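Local coordinates for putative uncharacterized protein (Wolbachia pipientis, PDB 3F4S), which is a DsbA-like, thioredoxin-fold oxidoreductase that probably introduces disulfide bonds into exported substrate proteins through a CxxC pair of cysteines, at residues A39-I44 against G73-I78; F175-N180 against V191-Y196. The protein carries 1 engineered substitution. All coordinates share one frame; numbering follows the deposited sequence.

Both contacts belong to one mixed sheet and illustrate how a thioredoxin fold combines parallel and antiparallel pairing. Contact 1 joins the inner strands 41-47 and 75-81 in parallel; it is deeply buried and mostly apolar, with methionine, leucine and isoleucine on the two faces and one tyrosine among them. Contact 2, where the outermost strand 192-194 runs antiparallel to 174-179, is also buried but less completely: Lys192 and His193 are partly exposed, and a lysine, a histidine and a water set its chemistry apart. The two share a seam: Ile44 O probably accepts a hydrogen bond from Phe176 N, and Leu42 N probably gives one to Lys178 O. Helix 199-216 packs on both.

Contact 1 of 2, residues A39-I44 against G73-I78; sequences APILMI and GKMLYI
Parallel pairing of strands 41-47 and 75-81, at the centre of the thioredoxin-fold sheet, brings Ile41 against Met75, Leu42 against Leu76, Met43 against Tyr77 and Ile44 against Ile78. Four backbone hydrogen bonds close the seam. The first, from Ile41 N to Lys74 O, is the longest at 3.1 Å. That from Met43 N to Leu76 O is almost straight, with 175° at the hydrogen. On the face of Ile41, Met43, Met75 and Tyr77, two methionine sulfurs carry much of the packing. Met43 holds CG anti to its backbone nitrogen (chi1 166°) and bends only at its last torsion, which lays SD at the edge of the Tyr77 ring, 3.7 Å from CD1, in a Met-aromatic contact. Met75 slants across to the same methionine, its SD 3.8 Å from Met43 CB, and their CE methyls also meet. The Tyr77 hydroxyl bonds to Glu45, and helices 62-70 and 199-216 pack on this face. On the other face, Leu42 uses one branch: CD1 lies 3.8 Å from Ile78 CD1 and touches Leu76 CG. Ile44 and Ile78 run side by side there. Where the pairing starts, Ala39 CB packs against backbone, 3.4 Å from Leu76 N and close to Gly73 O, whose residue ends a helix in a Schellman motif. Parallel strands joined through helices, here 52-60 and 62-70, form the beta-alpha-beta crossover characteristic of the thioredoxin fold.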
ATOM      1  N   ALA A  39      -3.702  -4.744 -16.006  1.00 35.83           N
ATOM      2  CA  ALA A  39      -2.314  -5.175 -16.131  1.00 33.91           C
ATOM      3  C   ALA A  39      -2.218  -6.685 -15.929  1.00 33.10           C
ATOM      4  O   ALA A  39      -3.032  -7.269 -15.219  1.00 32.46           O
ATOM      5  CB  ALA A  39      -1.430  -4.436 -15.129  1.00 32.96           C
ATOM      6  N   PRO A  40      -1.230  -7.326 -16.572  1.00 32.99           N
ATOM      7  CA  PRO A  40      -1.034  -8.776 -16.450  1.00 32.74           C
ATOM      8  C   PRO A  40      -0.725  -9.224 -15.022  1.00 31.23           C
ATOM      9  O   PRO A  40      -1.175 -10.302 -14.631  1.00 32.15           O
ATOM     10  CB  PRO A  40       0.172  -9.048 -17.355  1.00 33.15           C
ATOM     11  CG  PRO A  40       0.210  -7.919 -18.296  1.00 34.98           C
ATOM     12  CD  PRO A  40      -0.343  -6.729 -17.584  1.00 33.29           C
ATOM     13  N   ILE A  41       0.022  -8.419 -14.262  1.00 29.65           N
ATOM     14  CA  ILE A  41       0.467  -8.817 -12.931  1.00 29.31           C
ATOM     15  C   ILE A  41      -0.181  -7.941 -11.868  1.00 29.14           C
ATOM     16  O   ILE A  41      -0.472  -6.773 -12.113  1.00 29.40           O
ATOM     17  CB  ILE A  41       2.009  -8.734 -12.804  1.00 27.77           C
ATOM     18  CG1 ILE A  41       2.670  -9.605 -13.879  1.00 29.14           C
ATOM     19  CG2 ILE A  41       2.478  -9.130 -11.398  1.00 27.55           C
ATOM     20  CD1 ILE A  41       2.190 -11.048 -13.880  1.00 30.81           C
ATOM     21  N   LEU A  42      -0.410  -8.520 -10.692  1.00 27.67           N
ATOM     22  CA  LEU A  42      -0.997  -7.807  -9.563  1.00 26.66           C
ATOM     23  C   LEU A  42      -0.066  -7.854  -8.358  1.00 24.54           C
ATOM     24  O   LEU A  42       0.424  -8.921  -7.993  1.00 25.01           O
ATOM     25  CB  LEU A  42      -2.335  -8.440  -9.177  1.00 27.27           C
ATOM     26  CG  LEU A  42      -2.934  -7.978  -7.843  1.00 28.56           C
ATOM     27  CD1 LEU A  42      -3.184  -6.480  -7.865  1.00 28.08           C
ATOM     28  CD2 LEU A  42      -4.222  -8.739  -7.532  1.00 30.67           C
ATOM     29  N   MET A  43       0.168  -6.702  -7.738  1.00 22.62           N
ATOM     30  CA  MET A  43       0.867  -6.644  -6.459  1.00 22.67           C
ATOM     31  C   MET A  43      -0.027  -5.987  -5.419  1.00 22.51           C
ATOM     32  O   MET A  43      -0.513  -4.874  -5.624  1.00 23.39           O
ATOM     33  CB  MET A  43       2.181  -5.862  -6.558  1.00 23.39           C
ATOM     34  CG  MET A  43       2.771  -5.489  -5.190  1.00 22.49           C
ATOM     35  SD  MET A  43       4.284  -4.516  -5.291  1.00 24.65           S
ATOM     36  CE  MET A  43       5.433  -5.743  -5.898  1.00 27.44           C
ATOM     37  N   ILE A  44      -0.247  -6.685  -4.310  1.00 21.61           N
ATOM     38  CA  ILE A  44      -0.937  -6.116  -3.160  1.00 19.96           C
ATOM     39  C   ILE A  44       0.083  -5.988  -2.048  1.00 19.97           C
ATOM     40  O   ILE A  44       0.761  -6.951  -1.718  1.00 22.30           O
ATOM     41  CB  ILE A  44      -2.095  -7.023  -2.689  1.00 20.95           C
ATOM     42  CG1 ILE A  44      -3.163  -7.128  -3.782  1.00 23.35           C
ATOM     43  CG2 ILE A  44      -2.703  -6.500  -1.376  1.00 23.33           C
ATOM     44  CD1 ILE A  44      -4.200  -8.221  -3.536  1.00 24.27           C
ATOM     45  N   GLY A  73       2.661  -0.423 -17.480  1.00 35.08           N
ATOM     46  CA  GLY A  73       1.446  -1.198 -17.679  1.00 34.12           C
ATOM     47  C   GLY A  73       1.593  -2.693 -17.429  1.00 32.20           C
ATOM     48  O   GLY A  73       0.692  -3.472 -17.734  1.00 33.68           O
ATOM     49  N   LYS A  74       2.721  -3.106 -16.862  1.00 30.04           N
ATOM     50  CA  LYS A  74       2.948  -4.529 -16.633  1.00 29.53           C
ATOM     51  C   LYS A  74       2.251  -5.023 -15.375  1.00 29.16           C
ATOM     52  O   LYS A  74       1.893  -6.191 -15.278  1.00 28.93           O
ATOM     53  CB  LYS A  74       4.446  -4.848 -16.557  1.00 30.54           C
ATOM     54  CG  LYS A  74       5.158  -4.781 -17.906  1.00 32.00           C
ATOM     55  CD  LYS A  74       6.631  -5.127 -17.762  1.00 34.26           C
ATOM     56  CE  LYS A  74       7.330  -5.128 -19.109  1.00 37.19           C
ATOM     57  NZ  LYS A  74       8.722  -5.646 -19.003  1.00 38.04           N
ATOM     58  N   MET A  75       2.061  -4.126 -14.415  1.00 29.01           N
ATOM     59  CA  MET A  75       1.616  -4.531 -13.087  1.00 29.11           C
ATOM     60  C   MET A  75       0.675  -3.515 -12.456  1.00 29.73           C
ATOM     61  O   MET A  75       0.931  -2.308 -12.492  1.00 29.44           O
ATOM     62  CB  MET A  75       2.832  -4.741 -12.177  1.00 27.44           C
ATOM     63  CG  MET A  75       2.508  -5.272 -10.782  1.00 27.85           C
ATOM     64  SD  MET A  75       4.002  -5.676  -9.851  1.00 27.91           S
ATOM     65  CE  MET A  75       4.478  -4.049  -9.262  1.00 26.85           C
ATOM     66  N   LEU A  76      -0.416  -4.024 -11.885  1.00 28.34           N
ATOM     67  CA  LEU A  76      -1.351  -3.230 -11.096  1.00 28.39           C
ATOM     68  C   LEU A  76      -0.924  -3.267  -9.630  1.00 26.63           C
ATOM     69  O   LEU A  76      -0.676  -4.340  -9.083  1.00 27.29           O
ATOM     70  CB  LEU A  76      -2.764  -3.797 -11.235  1.00 28.42           C
ATOM     71  CG  LEU A  76      -3.858  -3.214 -10.335  1.00 28.71           C
ATOM     72  CD1 LEU A  76      -4.028  -1.730 -10.598  1.00 27.88           C
ATOM     73  CD2 LEU A  76      -5.187  -3.955 -10.527  1.00 29.66           C
ATOM     74  N   TYR A  77      -0.845  -2.100  -8.997  1.00 22.89           N
ATOM     75  CA  TYR A  77      -0.387  -2.004  -7.610  1.00 22.79           C
ATOM     76  C   TYR A  77      -1.510  -1.561  -6.682  1.00 24.16           C
ATOM     77  O   TYR A  77      -2.142  -0.521  -6.902  1.00 25.21           O
ATOM     78  CB  TYR A  77       0.793  -1.033  -7.523  1.00 23.25           C
ATOM     79  CG  TYR A  77       1.261  -0.686  -6.131  1.00 21.75           C
ATOM     80  CD1 TYR A  77       1.978  -1.599  -5.368  1.00 22.66           C
ATOM     81  CD2 TYR A  77       1.022   0.578  -5.592  1.00 21.31           C
ATOM     82  CE1 TYR A  77       2.430  -1.272  -4.095  1.00 20.43           C
ATOM     83  CE2 TYR A  77       1.460   0.912  -4.321  1.00 20.01           C
ATOM     84  CZ  TYR A  77       2.168  -0.013  -3.575  1.00 21.20           C
ATOM     85  OH  TYR A  77       2.620   0.323  -2.316  1.00 20.93           O
ATOM     86  N   ILE A  78      -1.749  -2.356  -5.642  1.00 22.92           N
ATOM     87  CA  ILE A  78      -2.772  -2.054  -4.652  1.00 23.35           C
ATOM     88  C   ILE A  78      -2.157  -2.007  -3.262  1.00 22.22           C
ATOM     89  O   ILE A  78      -1.745  -3.037  -2.720  1.00 24.76           O
ATOM     90  CB  ILE A  78      -3.894  -3.106  -4.661  1.00 24.59           C
ATOM     91  CG1 ILE A  78      -4.543  -3.179  -6.045  1.00 27.36           C
ATOM     92  CG2 ILE A  78      -4.919  -2.796  -3.573  1.00 24.88           C
ATOM     93  CD1 ILE A  78      -5.703  -4.160  -6.144  1.00 29.38           C
TER

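Contact 2 of 2, residues F175-N180 against V191-Y196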
ATOM      1  N   PHE A 175       3.909  -8.533   0.871  1.00 19.39           N
ATOM      2  CA  PHE A 175       3.540  -8.360  -0.530  1.00 19.00           C
ATOM      3  C   PHE A 175       2.951  -9.637  -1.083  1.00 21.43           C
ATOM      4  O   PHE A 175       3.466 -10.728  -0.843  1.00 23.75           O
ATOM      5  CB  PHE A 175       4.773  -8.007  -1.370  1.00 19.53           C
ATOM      6  CG  PHE A 175       5.522  -6.811  -0.874  1.00 21.13           C
ATOM      7  CD1 PHE A 175       5.260  -5.550  -1.390  1.00 22.71           C
ATOM      8  CD2 PHE A 175       6.496  -6.943   0.104  1.00 22.50           C
ATOM      9  CE1 PHE A 175       5.948  -4.442  -0.931  1.00 23.86           C
ATOM     10  CE2 PHE A 175       7.188  -5.835   0.566  1.00 23.55           C
ATOM     11  CZ  PHE A 175       6.911  -4.585   0.047  1.00 23.73           C
ATOM     12  N   PHE A 176       1.871  -9.499  -1.837  1.00 21.15           N
ATOM     13  CA  PHE A 176       1.329 -10.620  -2.581  1.00 22.15           C
ATOM     14  C   PHE A 176       1.460 -10.276  -4.050  1.00 22.05           C
ATOM     15  O   PHE A 176       0.961  -9.243  -4.500  1.00 23.84           O
ATOM     16  CB  PHE A 176      -0.128 -10.878  -2.198  1.00 22.72           C
ATOM     17  CG  PHE A 176      -0.314 -11.253  -0.756  1.00 24.77           C
ATOM     18  CD1 PHE A 176      -0.180 -12.571  -0.343  1.00 26.46           C
ATOM     19  CD2 PHE A 176      -0.610 -10.285   0.191  1.00 26.24           C
ATOM     20  CE1 PHE A 176      -0.344 -12.917   0.984  1.00 26.34           C
ATOM     21  CE2 PHE A 176      -0.776 -10.623   1.522  1.00 26.32           C
ATOM     22  CZ  PHE A 176      -0.639 -11.941   1.919  1.00 27.36           C
ATOM     23  N   ILE A 177       2.157 -11.134  -4.788  1.00 22.57           N
ATOM     24  CA  ILE A 177       2.399 -10.911  -6.206  1.00 23.53           C
ATOM     25  C   ILE A 177       1.906 -12.114  -7.006  1.00 25.41           C
ATOM     26  O   ILE A 177       2.360 -13.240  -6.800  1.00 26.96           O
ATOM     27  CB  ILE A 177       3.891 -10.663  -6.493  1.00 25.63           C
ATOM     28  CG1 ILE A 177       4.439  -9.569  -5.570  1.00 23.33           C
ATOM     29  CG2 ILE A 177       4.094 -10.296  -7.967  1.00 26.26           C
ATOM     30  CD1 ILE A 177       5.946  -9.429  -5.614  1.00 23.12           C
ATOM     31  N   LYS A 178       0.970 -11.869  -7.915  1.00 25.10           N
ATOM     32  CA  LYS A 178       0.288 -12.952  -8.604  1.00 27.59           C
ATOM     33  C   LYS A 178      -0.245 -12.469  -9.944  1.00 29.37           C
ATOM     34  O   LYS A 178      -0.222 -11.272 -10.241  1.00 28.94           O
ATOM     35  CB  LYS A 178      -0.868 -13.480  -7.742  1.00 28.46           C
ATOM     36  CG  LYS A 178      -1.960 -12.449  -7.491  1.00 31.84           C
ATOM     37  CD  LYS A 178      -2.984 -12.920  -6.461  1.00 35.87           C
ATOM     38  CE  LYS A 178      -3.681 -14.198  -6.905  1.00 39.40           C
ATOM     39  NZ  LYS A 178      -4.369 -14.059  -8.221  1.00 42.08           N
ATOM     40  N   LEU A 179      -0.720 -13.405 -10.753  1.00 31.25           N
ATOM     41  CA  LEU A 179      -1.378 -13.054 -11.999  1.00 32.62           C
ATOM     42  C   LEU A 179      -2.636 -12.272 -11.668  1.00 34.60           C
ATOM     43  O   LEU A 179      -3.368 -12.614 -10.740  1.00 35.87           O
ATOM     44  CB  LEU A 179      -1.734 -14.310 -12.788  1.00 35.17           C
ATOM     45  CG  LEU A 179      -0.531 -15.157 -13.195  1.00 38.74           C
ATOM     46  CD1 LEU A 179      -0.988 -16.424 -13.905  1.00 41.32           C
ATOM     47  CD2 LEU A 179       0.410 -14.346 -14.070  1.00 40.04           C
ATOM     48  N   ASN A 180      -2.873 -11.203 -12.413  1.00 34.62           N
ATOM     49  CA  ASN A 180      -4.065 -10.404 -12.208  1.00 36.49           C
ATOM     50  C   ASN A 180      -5.252 -11.065 -12.907  1.00 38.52           C
ATOM     51  O   ASN A 180      -5.798 -10.517 -13.857  1.00 37.74           O
ATOM     52  CB  ASN A 180      -3.836  -8.982 -12.725  1.00 34.89           C
ATOM     53  CG  ASN A 180      -4.966  -8.034 -12.370  1.00 34.99           C
ATOM     54  OD1 ASN A 180      -5.744  -8.284 -11.447  1.00 35.66           O
ATOM     55  ND2 ASN A 180      -5.055  -6.931 -13.102  1.00 33.94           N
ATOM     56  N   VAL A 191       2.276 -17.033  -2.889  1.00 29.84           N
ATOM     57  CA  VAL A 191       2.539 -15.791  -3.605  1.00 27.75           C
ATOM     58  C   VAL A 191       2.910 -14.663  -2.651  1.00 25.19           C
ATOM     59  O   VAL A 191       2.844 -13.487  -3.008  1.00 24.66           O
ATOM     60  CB  VAL A 191       1.340 -15.372  -4.473  1.00 28.41           C
ATOM     61  CG1 VAL A 191       1.115 -16.398  -5.577  1.00 29.67           C
ATOM     62  CG2 VAL A 191       0.088 -15.196  -3.620  1.00 28.86           C
ATOM     63  N   LYS A 192       3.326 -15.045  -1.448  1.00 26.20           N
ATOM     64  CA  LYS A 192       3.600 -14.105  -0.371  1.00 26.17           C
ATOM     65  C   LYS A 192       5.089 -13.797  -0.243  1.00 25.13           C
ATOM     66  O   LYS A 192       5.938 -14.683  -0.373  1.00 26.66           O
ATOM     67  CB  LYS A 192       3.070 -14.673   0.947  1.00 30.48           C
ATOM     68  CG  LYS A 192       3.421 -13.857   2.183  1.00 33.43           C
ATOM     69  CD  LYS A 192       2.893 -14.525   3.451  1.00 36.17           C
ATOM     70  CE  LYS A 192       1.370 -14.551   3.466  1.00 39.69           C
ATOM     71  NZ  LYS A 192       0.832 -14.842   4.824  0.50 40.43           N
ATOM     72  N   HIS A 193       5.399 -12.534   0.024  1.00 22.26           N
ATOM     73  CA  HIS A 193       6.776 -12.105   0.241  1.00 22.21           C
ATOM     74  C   HIS A 193       6.810 -11.155   1.422  1.00 22.89           C
ATOM     75  O   HIS A 193       6.030 -10.208   1.481  1.00 25.69           O
ATOM     76  CB  HIS A 193       7.319 -11.414  -1.010  1.00 22.81           C
ATOM     77  CG  HIS A 193       7.089 -12.196  -2.261  1.00 23.84           C
ATOM     78  ND1 HIS A 193       8.037 -13.043  -2.791  1.00 24.72           N
ATOM     79  CD2 HIS A 193       6.003 -12.296  -3.062  1.00 25.27           C
ATOM     80  CE1 HIS A 193       7.550 -13.618  -3.878  1.00 27.95           C
ATOM     81  NE2 HIS A 193       6.319 -13.181  -4.065  1.00 26.74           N
ATOM     82  N   GLY A 194       7.702 -11.404   2.369  1.00 21.23           N
ATOM     83  CA  GLY A 194       7.721 -10.597   3.574  1.00 21.35           C
ATOM     84  C   GLY A 194       9.019  -9.862   3.830  1.00 21.76           C
ATOM     85  O   GLY A 194      10.108 -10.360   3.533  1.00 23.64           O
ATOM     86  N   GLY A 195       8.901  -8.669   4.395  1.00 20.24           N
ATOM     87  CA  GLY A 195      10.064  -7.899   4.798  1.00 20.26           C
ATOM     88  C   GLY A 195      10.685  -7.064   3.691  1.00 20.08           C
ATOM     89  O   GLY A 195      10.144  -6.939   2.588  1.00 21.43           O
ATOM     90  N   TYR A 196      11.837  -6.487   4.004  1.00 19.96           N
ATOM     91  CA  TYR A 196      12.590  -5.684   3.052  1.00 19.91           C
ATOM     92  C   TYR A 196      13.249  -6.554   1.993  1.00 20.21           C
ATOM     93  O   TYR A 196      14.021  -7.457   2.319  1.00 22.52           O
ATOM     94  CB  TYR A 196      13.669  -4.901   3.786  1.00 18.94           C
ATOM     95  CG  TYR A 196      14.411  -3.928   2.907  1.00 18.45           C
ATOM     96  CD1 TYR A 196      14.066  -2.584   2.899  1.00 19.52           C
ATOM     97  CD2 TYR A 196      15.455  -4.350   2.084  1.00 18.16           C
ATOM     98  CE1 TYR A 196      14.733  -1.679   2.103  1.00 19.23           C
ATOM     99  CE2 TYR A 196      16.131  -3.451   1.271  1.00 19.00           C
ATOM    100  CZ  TYR A 196      15.763  -2.118   1.283  1.00 19.32           C
ATOM    101  OH  TYR A 196      16.432  -1.219   0.493  1.00 20.66           O
TER
HETATM  102  O   HOH W   1       4.610 -14.360  -5.980  1.00 27.26           O
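With CG anti to its own carbonyl carbon (chi1 -62°), Phe176 turns its ring toward Lys192, whose CG stands anti to the backbone nitrogen (chi1 174°), and the two side chains run alongside each other. They belong to strand 174-179 and the outermost strand 192-194, an antiparallel pair on one side of the thioredoxin-fold sheet. Lys192 CE comes to the ring obliquely, 3.4 Å from Phe176 CE1, and Lys192 CB also approaches that atom, while NZ is hydrogen-bonded to Leu167 O. Phe175 and His193 form a hydrogen-bonded pair: Phe175 N gives to His193 O at 2.8 Å, and His193 N returns a bond of equal length to Phe175 O. Two residues on, Ile177 N donates to Val191 O at 3.0 Å. Gly195 O comes to the edge of the Phe175 ring, which also meets Phe57 and Phe202 and lies near the CxxC cysteines. On the same face Ile177 crosses His193 at about a right angle, its CD1 3.8 Å from His193 CD2. Both imidazole nitrogens are engaged, ND1 by the Tyr201 hydroxyl and NE2 by a water, which together should fix the ring's rotation. That water lies in the imidazole plane, 2.8 Å from His193 NE2, and donates to Ile177 O at 2.6 Å.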